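Local coordinates for protein beta-lactamase (Mycobacterium tuberculosis, PDB 4WHI) that probably belongs to the beta-lactamase and penicillin-binding protein family, this all-beta C-terminal domain being of unknown function, at residues Q51-F65 against S68-F82. Numbering follows the deposited sequence.
Sequences QTFDLTHWDGDTFTF and STENALPGSISKATF
Lys79 lays its ammonium over one face of the Trp58 indole, NZ standing 3.7 Å from the centroid of the five-membered ring in a cation-pi contact. Two bends late in the lysine chain, the last at chi4 (-48°), carry the nitrogen there, and on the way CD passes CG2 of Thr62. The indole swings out to meet it because CG of Trp58 stands anti to the backbone N (chi1 178°), while Pro9 also packs on this side chain. On the same side of the sheet the hydroxyls of Thr62 and Thr81 share a weak hydrogen bond, and the CG2 methyl of Ile77 presses tightly on CB and CG2 of Thr64, 3.5 Å from each.

Strands 62-66 and 77-83 form an antiparallel hairpin within a meandering sheet in which neighbours in sequence are neighbours in space. Phe63 pairs with Ala80 and Phe65 with Ser78 through two backbone hydrogen bonds each; Phe82 N extends the ladder to Asp61 O. A classic beta bulge, in which Trp58 and Asp59 both face Thr62, lies where strand 51-59 turns into strand 62-66.

The opposite side is largely aromatic. Phe65 offers a ring face to Ser78, whose CB sits 3.9 Å from the centroid in a CH-pi contact, and Ala80 CB lies at the edge of the same ring. The rings of Phe63 and Phe82 are nearly perpendicular (88°), meeting through CD1 of Phe63 and CE1 of Phe82 at 3.7 Å, and Tyr21 packs against both. Leu55 reaches across with its two methyls, CD2 to Ala80 CB and CD1 to the Phe82 ring edge at CZ, 4.1 Å away; Leu87 from strand 86-89 also packs against Ala80 and Phe82.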
# COMPACT_ATOMS: atom_id res chain seq x y z
N GLN A 51 5.45 -11.20 -3.86
CA GLN A 51 6.20 -10.34 -2.96
C GLN A 51 5.18 -9.55 -2.14
O GLN A 51 4.33 -8.86 -2.70
CB GLN A 51 7.09 -9.38 -3.73
CG GLN A 51 7.98 -8.57 -2.81
CD GLN A 51 8.94 -7.68 -3.57
OE1 GLN A 51 8.60 -7.14 -4.63
NE2 GLN A 51 10.14 -7.52 -3.04
N THR A 52 5.27 -9.66 -0.81
CA THR A 52 4.21 -9.17 0.06
C THR A 52 4.68 -8.17 1.11
O THR A 52 5.74 -8.34 1.72
CB THR A 52 3.46 -10.34 0.72
OG1 THR A 52 2.84 -11.11 -0.31
CG2 THR A 52 2.38 -9.85 1.69
N PHE A 53 3.86 -7.14 1.31
CA PHE A 53 4.17 -6.04 2.20
C PHE A 53 3.03 -5.80 3.17
O PHE A 53 1.86 -5.81 2.77
CB PHE A 53 4.38 -4.75 1.40
CG PHE A 53 5.44 -4.85 0.34
CD1 PHE A 53 5.14 -5.32 -0.93
CD2 PHE A 53 6.75 -4.45 0.61
CE1 PHE A 53 6.12 -5.41 -1.90
CE2 PHE A 53 7.72 -4.53 -0.36
CZ PHE A 53 7.41 -5.01 -1.62
N ASP A 54 3.35 -5.60 4.44
CA ASP A 54 2.35 -5.13 5.40
C ASP A 54 1.97 -3.70 5.05
O ASP A 54 2.85 -2.87 4.80
CB ASP A 54 2.91 -5.13 6.82
CG ASP A 54 2.97 -6.50 7.42
OD1 ASP A 54 2.45 -7.47 6.82
OD2 ASP A 54 3.56 -6.61 8.52
N LEU A 55 0.68 -3.41 5.05
CA LEU A 55 0.19 -2.04 4.86
C LEU A 55 -0.06 -1.42 6.22
O LEU A 55 -0.82 -1.96 7.02
CB LEU A 55 -1.09 -2.02 4.03
CG LEU A 55 -0.91 -2.38 2.55
CD1 LEU A 55 -2.27 -2.50 1.87
CD2 LEU A 55 -0.03 -1.36 1.85
N THR A 56 0.58 -0.29 6.47
CA THR A 56 0.40 0.43 7.72
C THR A 56 -0.45 1.66 7.42
O THR A 56 -0.18 2.39 6.48
CB THR A 56 1.76 0.84 8.31
OG1 THR A 56 2.48 -0.35 8.67
CG2 THR A 56 1.59 1.71 9.55
N HIS A 57 -1.48 1.89 8.23
CA HIS A 57 -2.32 3.05 8.02
C HIS A 57 -1.53 4.36 8.11
O HIS A 57 -0.68 4.52 8.97
CB HIS A 57 -3.48 3.07 9.01
CG HIS A 57 -4.50 4.11 8.68
ND1 HIS A 57 -4.79 5.16 9.52
CD2 HIS A 57 -5.25 4.29 7.57
CE1 HIS A 57 -5.70 5.93 8.95
NE2 HIS A 57 -6.00 5.42 7.76
N TRP A 58 -1.82 5.27 7.17
CA TRP A 58 -1.19 6.59 7.11
C TRP A 58 -2.22 7.68 7.45
O TRP A 58 -2.08 8.36 8.46
CB TRP A 58 -0.59 6.80 5.72
CG TRP A 58 0.04 8.14 5.47
CD1 TRP A 58 -0.52 9.21 4.84
CD2 TRP A 58 1.38 8.54 5.81
NE1 TRP A 58 0.38 10.26 4.79
CE2 TRP A 58 1.55 9.87 5.36
CE3 TRP A 58 2.45 7.90 6.45
CZ2 TRP A 58 2.75 10.57 5.54
CZ3 TRP A 58 3.64 8.60 6.62
CH2 TRP A 58 3.78 9.93 6.16
N ASP A 59 -3.25 7.83 6.63
CA ASP A 59 -4.26 8.87 6.84
C ASP A 59 -5.44 8.56 5.92
O ASP A 59 -5.25 8.41 4.71
CB ASP A 59 -3.67 10.24 6.50
CG ASP A 59 -4.44 11.40 7.13
OD1 ASP A 59 -5.62 11.24 7.51
OD2 ASP A 59 -3.84 12.49 7.24
N GLY A 60 -6.64 8.47 6.49
CA GLY A 60 -7.84 8.27 5.70
C GLY A 60 -7.77 6.93 4.99
O GLY A 60 -7.59 5.91 5.64
N ASP A 61 -7.87 6.94 3.67
CA ASP A 61 -7.80 5.72 2.87
C ASP A 61 -6.40 5.47 2.31
O ASP A 61 -6.23 4.66 1.40
CB ASP A 61 -8.82 5.78 1.73
CG ASP A 61 -10.25 5.84 2.22
OD1 ASP A 61 -10.60 5.11 3.18
OD2 ASP A 61 -11.02 6.63 1.65
N THR A 62 -5.40 6.16 2.85
CA THR A 62 -4.02 5.99 2.43
C THR A 62 -3.26 5.17 3.47
O THR A 62 -3.37 5.41 4.67
CB THR A 62 -3.34 7.35 2.21
OG1 THR A 62 -4.03 8.06 1.17
CG2 THR A 62 -1.87 7.18 1.80
N PHE A 63 -2.52 4.18 2.98
CA PHE A 63 -1.65 3.33 3.76
C PHE A 63 -0.24 3.46 3.21
O PHE A 63 -0.02 4.05 2.14
CB PHE A 63 -2.11 1.86 3.65
CG PHE A 63 -3.45 1.60 4.29
CD1 PHE A 63 -4.62 1.99 3.66
CD2 PHE A 63 -3.53 0.95 5.52
CE1 PHE A 63 -5.85 1.74 4.24
CE2 PHE A 63 -4.77 0.70 6.11
CZ PHE A 63 -5.93 1.10 5.46
N THR A 64 0.74 2.92 3.93
CA THR A 64 2.09 2.85 3.41
C THR A 64 2.66 1.45 3.57
O THR A 64 2.18 0.64 4.38
CB THR A 64 3.05 3.84 4.11
OG1 THR A 64 3.10 3.55 5.50
CG2 THR A 64 2.62 5.31 3.88
N PHE A 65 3.68 1.17 2.77
CA PHE A 65 4.50 -0.01 2.97
C PHE A 65 5.97 0.38 2.88
O PHE A 65 6.32 1.47 2.40
CB PHE A 65 4.13 -1.12 1.99
CG PHE A 65 4.26 -0.75 0.54
CD1 PHE A 65 3.25 -0.05 -0.11
CD2 PHE A 65 5.37 -1.15 -0.20
CE1 PHE A 65 3.36 0.29 -1.45
CE2 PHE A 65 5.48 -0.82 -1.54
CZ PHE A 65 4.48 -0.11 -2.17
N SER A 68 11.52 -3.52 0.20
CA SER A 68 12.26 -4.71 0.59
C SER A 68 13.77 -4.51 0.49
O SER A 68 14.24 -3.53 -0.10
CB SER A 68 11.85 -5.90 -0.29
OG SER A 68 12.55 -5.90 -1.51
N THR A 69 14.52 -5.47 1.03
CA THR A 69 15.98 -5.43 1.00
C THR A 69 16.56 -5.61 -0.41
O THR A 69 17.74 -5.33 -0.63
CB THR A 69 16.58 -6.47 1.97
OG1 THR A 69 16.07 -7.77 1.65
CG2 THR A 69 16.23 -6.13 3.41
N GLU A 70 15.73 -6.08 -1.35
CA GLU A 70 16.10 -6.16 -2.78
C GLU A 70 16.08 -4.80 -3.48
O GLU A 70 16.63 -4.65 -4.57
CB GLU A 70 15.15 -7.10 -3.53
CG GLU A 70 15.17 -8.55 -3.06
CD GLU A 70 14.23 -9.45 -3.85
OE1 GLU A 70 13.60 -8.98 -4.83
OE2 GLU A 70 14.11 -10.65 -3.49
N ASN A 71 15.43 -3.82 -2.85
CA ASN A 71 15.30 -2.49 -3.44
C ASN A 71 16.58 -1.67 -3.30
O ASN A 71 17.38 -1.90 -2.39
CB ASN A 71 14.16 -1.73 -2.78
CG ASN A 71 13.60 -0.65 -3.66
OD1 ASN A 71 14.06 0.49 -3.64
ND2 ASN A 71 12.61 -1.01 -4.48
N ALA A 72 16.74 -0.69 -4.18
CA ALA A 72 17.81 0.29 -4.04
C ALA A 72 17.68 1.03 -2.72
O ALA A 72 18.67 1.42 -2.13
CB ALA A 72 17.79 1.27 -5.20
N LEU A 73 16.44 1.21 -2.26
CA LEU A 73 16.15 1.96 -1.04
C LEU A 73 15.28 1.15 -0.07
O LEU A 73 14.11 1.50 0.15
CB LEU A 73 15.44 3.27 -1.40
CG LEU A 73 16.25 4.31 -2.18
CD1 LEU A 73 15.35 5.46 -2.61
CD2 LEU A 73 17.40 4.83 -1.34
N PRO A 74 15.84 0.09 0.54
CA PRO A 74 15.05 -0.66 1.50
C PRO A 74 14.61 0.20 2.67
O PRO A 74 15.33 1.09 3.12
CB PRO A 74 16.01 -1.76 1.98
CG PRO A 74 17.09 -1.82 0.95
CD PRO A 74 17.22 -0.42 0.45
N GLY A 75 13.40 -0.07 3.16
CA GLY A 75 12.87 0.64 4.30
C GLY A 75 12.29 2.00 3.99
O GLY A 75 11.72 2.63 4.87
N SER A 76 12.43 2.47 2.75
CA SER A 76 11.76 3.71 2.38
C SER A 76 10.25 3.47 2.33
O SER A 76 9.78 2.37 2.05
CB SER A 76 12.31 4.29 1.07
OG SER A 76 12.19 3.38 -0.00
N ILE A 77 9.51 4.52 2.66
CA ILE A 77 8.06 4.46 2.82
C ILE A 77 7.41 4.82 1.48
O ILE A 77 7.78 5.80 0.83
CB ILE A 77 7.61 5.40 3.96
CG1 ILE A 77 8.17 4.89 5.30
CG2 ILE A 77 6.10 5.48 4.05
CD1 ILE A 77 7.90 5.77 6.50
N SER A 78 6.45 4.00 1.07
CA SER A 78 5.78 4.16 -0.22
C SER A 78 4.27 4.16 0.01
O SER A 78 3.77 3.35 0.79
CB SER A 78 6.19 3.01 -1.14
OG SER A 78 5.70 3.21 -2.44
N LYS A 79 3.56 5.07 -0.65
CA LYS A 79 2.11 5.21 -0.45
C LYS A 79 1.24 4.30 -1.30
O LYS A 79 1.50 4.09 -2.50
CB LYS A 79 1.65 6.66 -0.67
CG LYS A 79 2.01 7.61 0.46
CD LYS A 79 1.29 8.94 0.30
CE LYS A 79 2.12 10.09 0.86
NZ LYS A 79 2.65 9.81 2.22
N ALA A 80 0.19 3.80 -0.66
CA ALA A 80 -0.86 3.01 -1.29
C ALA A 80 -2.19 3.69 -0.98
O ALA A 80 -2.67 3.65 0.15
CB ALA A 80 -0.85 1.60 -0.76
N THR A 81 -2.79 4.32 -1.99
CA THR A 81 -3.99 5.13 -1.80
C THR A 81 -5.19 4.44 -2.41
O THR A 81 -5.22 4.19 -3.62
CB THR A 81 -3.82 6.52 -2.43
OG1 THR A 81 -2.64 7.15 -1.90
CG2 THR A 81 -5.03 7.41 -2.15
N PHE A 82 -6.16 4.12 -1.57
CA PHE A 82 -7.39 3.48 -2.04
C PHE A 82 -8.46 4.54 -2.29
O PHE A 82 -8.65 5.45 -1.49
CB PHE A 82 -7.91 2.48 -1.00
CG PHE A 82 -7.02 1.29 -0.78
CD1 PHE A 82 -6.00 1.34 0.17
CD2 PHE A 82 -7.23 0.10 -1.47
CE1 PHE A 82 -5.20 0.24 0.41
CE2 PHE A 82 -6.43 -1.00 -1.24
CZ PHE A 82 -5.42 -0.93 -0.30